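Local coordinates for protein lovastatin nonaketide synthase, polyketide synthase component (PDB 7CPX) that builds the nonaketide backbone of lovastatin as the polyketide synthase of Aspergillus terreus, working with the partner protein lovC, at residues Leu954-Lys958 with Gln969-Phe973; Leu1042-Val1048 with Ile1060-Ser1066. The protein carries 2 engineered substitutions. One frame throughout, in Å; residues are numbered along the deposited sequence.

Interaction 1: residues Leu954-Lys958 with Gln969-Phe973; sequences LLLGK and QWLNF
Trp970 lies alongside Leu956, the two side chains running in the same direction. Outward from its root, Trp970 CB packs against Leu956 CB at 3.7 Å and lies beside the Leu956 carbonyl oxygen; CG still faces Leu956 CB. At CD1 the leucine begins to pass over the ring: Leu956 CD1 sits 4.1 Å from the centroid of the five-membered ring and only 9° off its normal, a CH-pi contact over the face. Gly957 O comes up to the same Trp970 CD1 at the ring edge, near its plane. NE1 is brushed by Leu956 CD1 at 4.2 Å, and beyond this segment the indole packs on Ala1005, Met1008 and Ile1009 of helix 995-1012. A large, flat and mostly apolar group suits this place, filling the layer between strand and helix in the N-terminal hotdog fold of the dehydratase domain, where a sheet wraps round a central helix. Segment 954-958 first runs across strand 969-973, then turns into line with it at Gly957. At phi 76° and psi -149° a CB here would jam against the preceding carbonyl oxygen and run into Leu971 O and Asn972 CB, which suits a residue without a side chain; Gly957 CA comes within 3.2 Å of Leu971 O in a CA-H...O contact. Lys958 then pairs with Leu971 as an antiparallel hydrogen-bonded pair. Leu971 N reaches Lys958 O at 2.8 Å with a nearly straight N-H...O, whereas the return bond from Lys958 N to Leu971 O is weak. Asn972 CB rests on Leu956 O at 3.4 Å, and its CG, anti to the backbone N, carries ND2 to 4.0 Å from Gly957 N. The long chain of Lys958 takes its amine to Glu145 of the second subunit in a salt bridge and to Gly63 O.

Interaction 2: residues Leu1042-Val1048 with Ile1060-Ser1066; sequences LNLTADV and ISFKIDS
Leu1044 and Ile1064 meet methyl to methyl, CD1 to CD1 at 3.5 Å, their branches slanting across one another. Leu1044 has CG anti to its backbone N (chi1 168°), which carries CD1 over to the other strand, where it also touches Phe1062 CB at 3.9 Å. Ile1064 CD1 reaches the edge of the Phe1062 ring in its plane. Further along the same face, the small Ala1046 CB accepts Ile1060 CG2 at 3.8 Å, while Leu1042 CD2 packs on Ser1066 CB at 3.6 Å. Behind these side chains the backbones set the register: Asn1043 with Asp1065 and Thr1045 with Lys1063 exchange bonds in both directions, each 2.9 Å between N and O. Asp1047 with Ser1061 does likewise, although Ser1061 N to Asp1047 O is weak. These hydrogen-bonded pairs send polar groups to the other face, toward the second subunit, where Lys1063 NZ bonds to Val1048 O of that subunit and Asp1047 packs on its Thr1045; Asp1047 OD1 is held by Ser967. Ala1005, Ala1002 and Ile1009 of helix 995-1012 cover the apolar face, as expected of an antiparallel hairpin in a hotdog fold, its sheet curled round a long helix.

Overall arrangement
Strand 967-974 of interaction 1 and strand 1040-1052 of interaction 2 are antiparallel neighbours in the sheet of the N-terminal hotdog fold, and the two contacts lie side by side across it, their centres 10 Å apart. Probable hydrogen bonds tie them: Trp970 N to Leu1044 O and Asn972 O to Leu1042 N, both 2.9 Å. One face holds Trp970, Leu1044 and Ala1046 against helix 995-1012, with Leu956 packed on Trp970 and Leu1044; on the other, Gln969 and Leu971 join Thr1045 and Asn1043, and the second subunit covers part of it. The dehydratase site is near but separate: the side chains of Leu955 and Leu1042 are each about 11 Å from that of His985, the predicted proton acceptor.

Interaction 1: residues Leu954-Lys958 with Gln969-Phe973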
loop_
_atom_site.group_PDB
_atom_site.type_symbol
_atom_site.label_atom_id
_atom_site.label_comp_id
_atom_site.label_asym_id
_atom_site.label_seq_id
_atom_site.Cartn_x
_atom_site.Cartn_y
_atom_site.Cartn_z
ATOM N N LEU A 954 15.751 -8.263 -1.476
ATOM C CA LEU A 954 16.718 -7.178 -1.428
ATOM C C LEU A 954 16.271 -6.035 -2.327
ATOM O O LEU A 954 15.678 -6.252 -3.388
ATOM C CB LEU A 954 18.095 -7.685 -1.855
ATOM C CG LEU A 954 19.240 -6.675 -1.779
ATOM C CD1 LEU A 954 19.432 -6.180 -0.356
ATOM C CD2 LEU A 954 20.522 -7.291 -2.308
ATOM N N LEU A 955 16.550 -4.808 -1.886
ATOM C CA LEU A 955 16.166 -3.597 -2.603
ATOM C C LEU A 955 14.673 -3.326 -2.474
ATOM O O LEU A 955 14.195 -2.264 -2.882
ATOM C CB LEU A 955 16.539 -3.695 -4.085
ATOM C CG LEU A 955 17.906 -4.277 -4.442
ATOM C CD1 LEU A 955 18.088 -4.290 -5.945
ATOM C CD2 LEU A 955 19.020 -3.498 -3.777
ATOM N N LEU A 956 13.930 -4.264 -1.892
ATOM C CA LEU A 956 12.481 -4.148 -1.809
ATOM C C LEU A 956 12.011 -4.308 -0.373
ATOM O O LEU A 956 11.036 -3.675 0.044
ATOM C CB LEU A 956 11.812 -5.195 -2.699
ATOM C CG LEU A 956 12.122 -5.114 -4.193
ATOM C CD1 LEU A 956 11.410 -6.222 -4.941
ATOM C CD2 LEU A 956 11.717 -3.767 -4.741
ATOM N N GLY A 957 12.702 -5.146 0.391
ATOM C CA GLY A 957 12.233 -5.436 1.722
ATOM C C GLY A 957 11.057 -6.398 1.678
ATOM O O GLY A 957 10.934 -7.248 0.792
ATOM N N LYS A 958 10.177 -6.246 2.661
ATOM C CA LYS A 958 9.020 -7.114 2.792
ATOM C C LYS A 958 7.820 -6.516 2.075
ATOM O O LYS A 958 7.552 -5.316 2.176
ATOM C CB LYS A 958 8.681 -7.341 4.264
ATOM C CG LYS A 958 9.860 -7.787 5.096
ATOM C CD LYS A 958 9.415 -8.389 6.409
ATOM C CE LYS A 958 10.592 -8.588 7.337
ATOM N NZ LYS A 958 11.028 -7.310 7.963
ATOM N N GLN A 969 3.103 -3.495 -2.413
ATOM C CA GLN A 969 3.878 -2.402 -1.832
ATOM C C GLN A 969 5.003 -3.021 -1.009
ATOM O O GLN A 969 4.785 -3.439 0.131
ATOM C CB GLN A 969 3.006 -1.487 -0.987
ATOM C CG GLN A 969 3.711 -0.221 -0.545
ATOM C CD GLN A 969 2.771 0.780 0.090
ATOM O OE1 GLN A 969 1.670 0.431 0.514
ATOM N NE2 GLN A 969 3.198 2.035 0.155
ATOM N N TRP A 970 6.194 -3.080 -1.594
ATOM C CA TRP A 970 7.364 -3.563 -0.880
ATOM C C TRP A 970 7.925 -2.453 -0.005
ATOM O O TRP A 970 8.234 -1.362 -0.492
ATOM C CB TRP A 970 8.430 -4.051 -1.857
ATOM C CG TRP A 970 8.023 -5.254 -2.630
ATOM C CD1 TRP A 970 8.300 -6.552 -2.330
ATOM C CD2 TRP A 970 7.262 -5.274 -3.837
ATOM N NE1 TRP A 970 7.759 -7.382 -3.277
ATOM C CE2 TRP A 970 7.114 -6.621 -4.215
ATOM C CE3 TRP A 970 6.691 -4.283 -4.636
ATOM C CZ2 TRP A 970 6.419 -7.001 -5.357
ATOM C CZ3 TRP A 970 6.002 -4.662 -5.765
ATOM C CH2 TRP A 970 5.872 -6.008 -6.116
ATOM N N LEU A 971 8.063 -2.739 1.284
ATOM C CA LEU A 971 8.511 -1.771 2.273
ATOM C C LEU A 971 9.919 -2.129 2.719
ATOM O O LEU A 971 10.193 -3.288 3.047
ATOM C CB LEU A 971 7.565 -1.752 3.472
ATOM C CG LEU A 971 6.079 -1.678 3.123
ATOM C CD1 LEU A 971 5.229 -1.925 4.350
ATOM C CD2 LEU A 971 5.748 -0.334 2.509
ATOM N N ASN A 972 10.805 -1.139 2.737
ATOM C CA ASN A 972 12.183 -1.350 3.140
ATOM C C ASN A 972 12.696 -0.079 3.794
ATOM O O ASN A 972 12.157 1.008 3.586
ATOM C CB ASN A 972 13.057 -1.733 1.938
ATOM C CG ASN A 972 14.484 -2.047 2.326
ATOM O OD1 ASN A 972 14.835 -2.051 3.505
ATOM N ND2 ASN A 972 15.318 -2.321 1.330
ATOM N N PHE A 973 13.746 -0.226 4.597
ATOM C CA PHE A 973 14.422 0.903 5.233
ATOM C C PHE A 973 15.906 0.742 4.929
ATOM O O PHE A 973 16.658 0.167 5.719
ATOM C CB PHE A 973 14.140 0.950 6.726
ATOM C CG PHE A 973 12.783 1.494 7.067
ATOM C CD1 PHE A 973 11.641 0.770 6.779
ATOM C CD2 PHE A 973 12.652 2.726 7.680
ATOM C CE1 PHE A 973 10.393 1.265 7.095
ATOM C CE2 PHE A 973 11.408 3.227 7.998
ATOM C CZ PHE A 973 10.275 2.496 7.705
#

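Interaction 2: residues Leu1042-Val1048 with Ile1060-Ser1066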
loop_
_atom_site.group_PDB
_atom_site.type_symbol
_atom_site.label_atom_id
_atom_site.label_comp_id
_atom_site.label_asym_id
_atom_site.label_seq_id
_atom_site.Cartn_x
_atom_site.Cartn_y
_atom_site.Cartn_z
ATOM N N LEU A 1042 12.143 3.237 1.798
ATOM C CA LEU A 1042 11.773 3.080 0.399
ATOM C C LEU A 1042 10.559 2.168 0.328
ATOM O O LEU A 1042 10.611 1.019 0.781
ATOM C CB LEU A 1042 12.927 2.500 -0.421
ATOM C CG LEU A 1042 14.191 3.353 -0.521
ATOM C CD1 LEU A 1042 15.215 2.663 -1.397
ATOM C CD2 LEU A 1042 13.874 4.729 -1.070
ATOM N N ASN A 1043 9.474 2.680 -0.239
ATOM C CA ASN A 1043 8.242 1.925 -0.419
ATOM C C ASN A 1043 7.945 1.878 -1.908
ATOM O O ASN A 1043 7.559 2.889 -2.501
ATOM C CB ASN A 1043 7.092 2.561 0.359
ATOM C CG ASN A 1043 7.457 2.853 1.800
ATOM O OD1 ASN A 1043 7.156 3.923 2.324
ATOM N ND2 ASN A 1043 8.121 1.901 2.447
ATOM N N LEU A 1044 8.152 0.717 -2.518
ATOM C CA LEU A 1044 7.863 0.533 -3.935
ATOM C C LEU A 1044 6.443 0.005 -4.059
ATOM O O LEU A 1044 6.172 -1.158 -3.755
ATOM C CB LEU A 1044 8.869 -0.410 -4.582
ATOM C CG LEU A 1044 8.492 -0.898 -5.983
ATOM C CD1 LEU A 1044 7.974 0.241 -6.838
ATOM C CD2 LEU A 1044 9.677 -1.551 -6.660
ATOM N N THR A 1045 5.534 0.870 -4.495
ATOM C CA THR A 1045 4.149 0.494 -4.736
ATOM C C THR A 1045 3.977 0.216 -6.223
ATOM O O THR A 1045 4.163 1.113 -7.050
ATOM C CB THR A 1045 3.200 1.601 -4.282
ATOM O OG1 THR A 1045 3.444 1.911 -2.905
ATOM C CG2 THR A 1045 1.755 1.170 -4.459
ATOM N N ALA A 1046 3.624 -1.021 -6.556
ATOM C CA ALA A 1046 3.466 -1.459 -7.936
ATOM C C ALA A 1046 2.061 -2.012 -8.109
ATOM O O ALA A 1046 1.682 -2.977 -7.439
ATOM C CB ALA A 1046 4.509 -2.515 -8.300
ATOM N N ASP A 1047 1.298 -1.412 -9.013
ATOM C CA ASP A 1047 -0.096 -1.764 -9.233
ATOM C C ASP A 1047 -0.265 -2.147 -10.693
ATOM O O ASP A 1047 -0.072 -1.311 -11.581
ATOM C CB ASP A 1047 -1.000 -0.591 -8.867
ATOM C CG ASP A 1047 -0.463 0.197 -7.695
ATOM O OD1 ASP A 1047 -0.616 -0.262 -6.543
ATOM O OD2 ASP A 1047 0.143 1.263 -7.928
ATOM N N VAL A 1048 -0.623 -3.405 -10.941
ATOM C CA VAL A 1048 -0.737 -3.912 -12.304
ATOM C C VAL A 1048 -2.029 -3.349 -12.888
ATOM O O VAL A 1048 -3.114 -3.890 -12.677
ATOM C CB VAL A 1048 -0.705 -5.441 -12.359
ATOM C CG1 VAL A 1048 -1.571 -6.035 -11.282
ATOM C CG2 VAL A 1048 -1.165 -5.926 -13.714
ATOM N N ILE A 1060 2.124 -2.310 -15.262
ATOM C CA ILE A 1060 2.201 -2.092 -13.823
ATOM C C ILE A 1060 2.748 -0.702 -13.533
ATOM O O ILE A 1060 3.935 -0.441 -13.736
ATOM C CB ILE A 1060 3.088 -3.158 -13.152
ATOM C CG1 ILE A 1060 2.760 -4.553 -13.687
ATOM C CG2 ILE A 1060 2.919 -3.118 -11.645
ATOM C CD1 ILE A 1060 3.650 -5.634 -13.127
ATOM N N SER A 1061 1.901 0.193 -13.040
ATOM C CA SER A 1061 2.393 1.493 -12.608
ATOM C C SER A 1061 3.126 1.346 -11.282
ATOM O O SER A 1061 2.581 0.821 -10.311
ATOM C CB SER A 1061 1.235 2.480 -12.467
ATOM O OG SER A 1061 0.539 2.628 -13.691
ATOM N N PHE A 1062 4.371 1.818 -11.241
ATOM C CA PHE A 1062 5.210 1.646 -10.067
ATOM C C PHE A 1062 5.698 3.003 -9.585
ATOM O O PHE A 1062 5.919 3.922 -10.377
ATOM C CB PHE A 1062 6.404 0.722 -10.352
ATOM C CG PHE A 1062 7.492 1.360 -11.167
ATOM C CD1 PHE A 1062 8.553 1.989 -10.547
ATOM C CD2 PHE A 1062 7.463 1.317 -12.548
ATOM C CE1 PHE A 1062 9.559 2.574 -11.284
ATOM C CE2 PHE A 1062 8.470 1.899 -13.294
ATOM C CZ PHE A 1062 9.519 2.530 -12.660
ATOM N N LYS A 1063 5.848 3.112 -8.267
ATOM C CA LYS A 1063 6.283 4.344 -7.617
ATOM C C LYS A 1063 7.158 3.967 -6.432
ATOM O O LYS A 1063 6.685 3.323 -5.491
ATOM C CB LYS A 1063 5.091 5.184 -7.159
ATOM C CG LYS A 1063 4.094 5.507 -8.253
ATOM C CD LYS A 1063 2.912 6.286 -7.703
ATOM C CE LYS A 1063 1.855 6.521 -8.767
ATOM N NZ LYS A 1063 2.379 7.329 -9.900
ATOM N N ILE A 1064 8.428 4.357 -6.481
ATOM C CA ILE A 1064 9.338 4.198 -5.348
ATOM C C ILE A 1064 9.227 5.490 -4.547
ATOM O O ILE A 1064 9.830 6.508 -4.881
ATOM C CB ILE A 1064 10.771 3.915 -5.791
ATOM C CG1 ILE A 1064 10.885 2.537 -6.442
ATOM C CG2 ILE A 1064 11.712 4.012 -4.607
ATOM C CD1 ILE A 1064 10.418 2.504 -7.867
ATOM N N ASP A 1065 8.416 5.454 -3.494
ATOM C CA ASP A 1065 8.347 6.563 -2.561
ATOM C C ASP A 1065 9.499 6.477 -1.571
ATOM O O ASP A 1065 9.902 5.391 -1.149
ATOM C CB ASP A 1065 7.015 6.548 -1.818
ATOM C CG ASP A 1065 5.827 6.467 -2.755
ATOM O OD1 ASP A 1065 5.917 7.006 -3.878
ATOM O OD2 ASP A 1065 4.803 5.864 -2.369
ATOM N N SER A 1066 10.033 7.637 -1.196
ATOM C CA SER A 1066 11.192 7.686 -0.321
ATOM C C SER A 1066 10.960 8.677 0.807
ATOM O O SER A 1066 10.297 9.702 0.636
ATOM C CB SER A 1066 12.461 8.071 -1.085
ATOM O OG SER A 1066 12.289 9.296 -1.775
#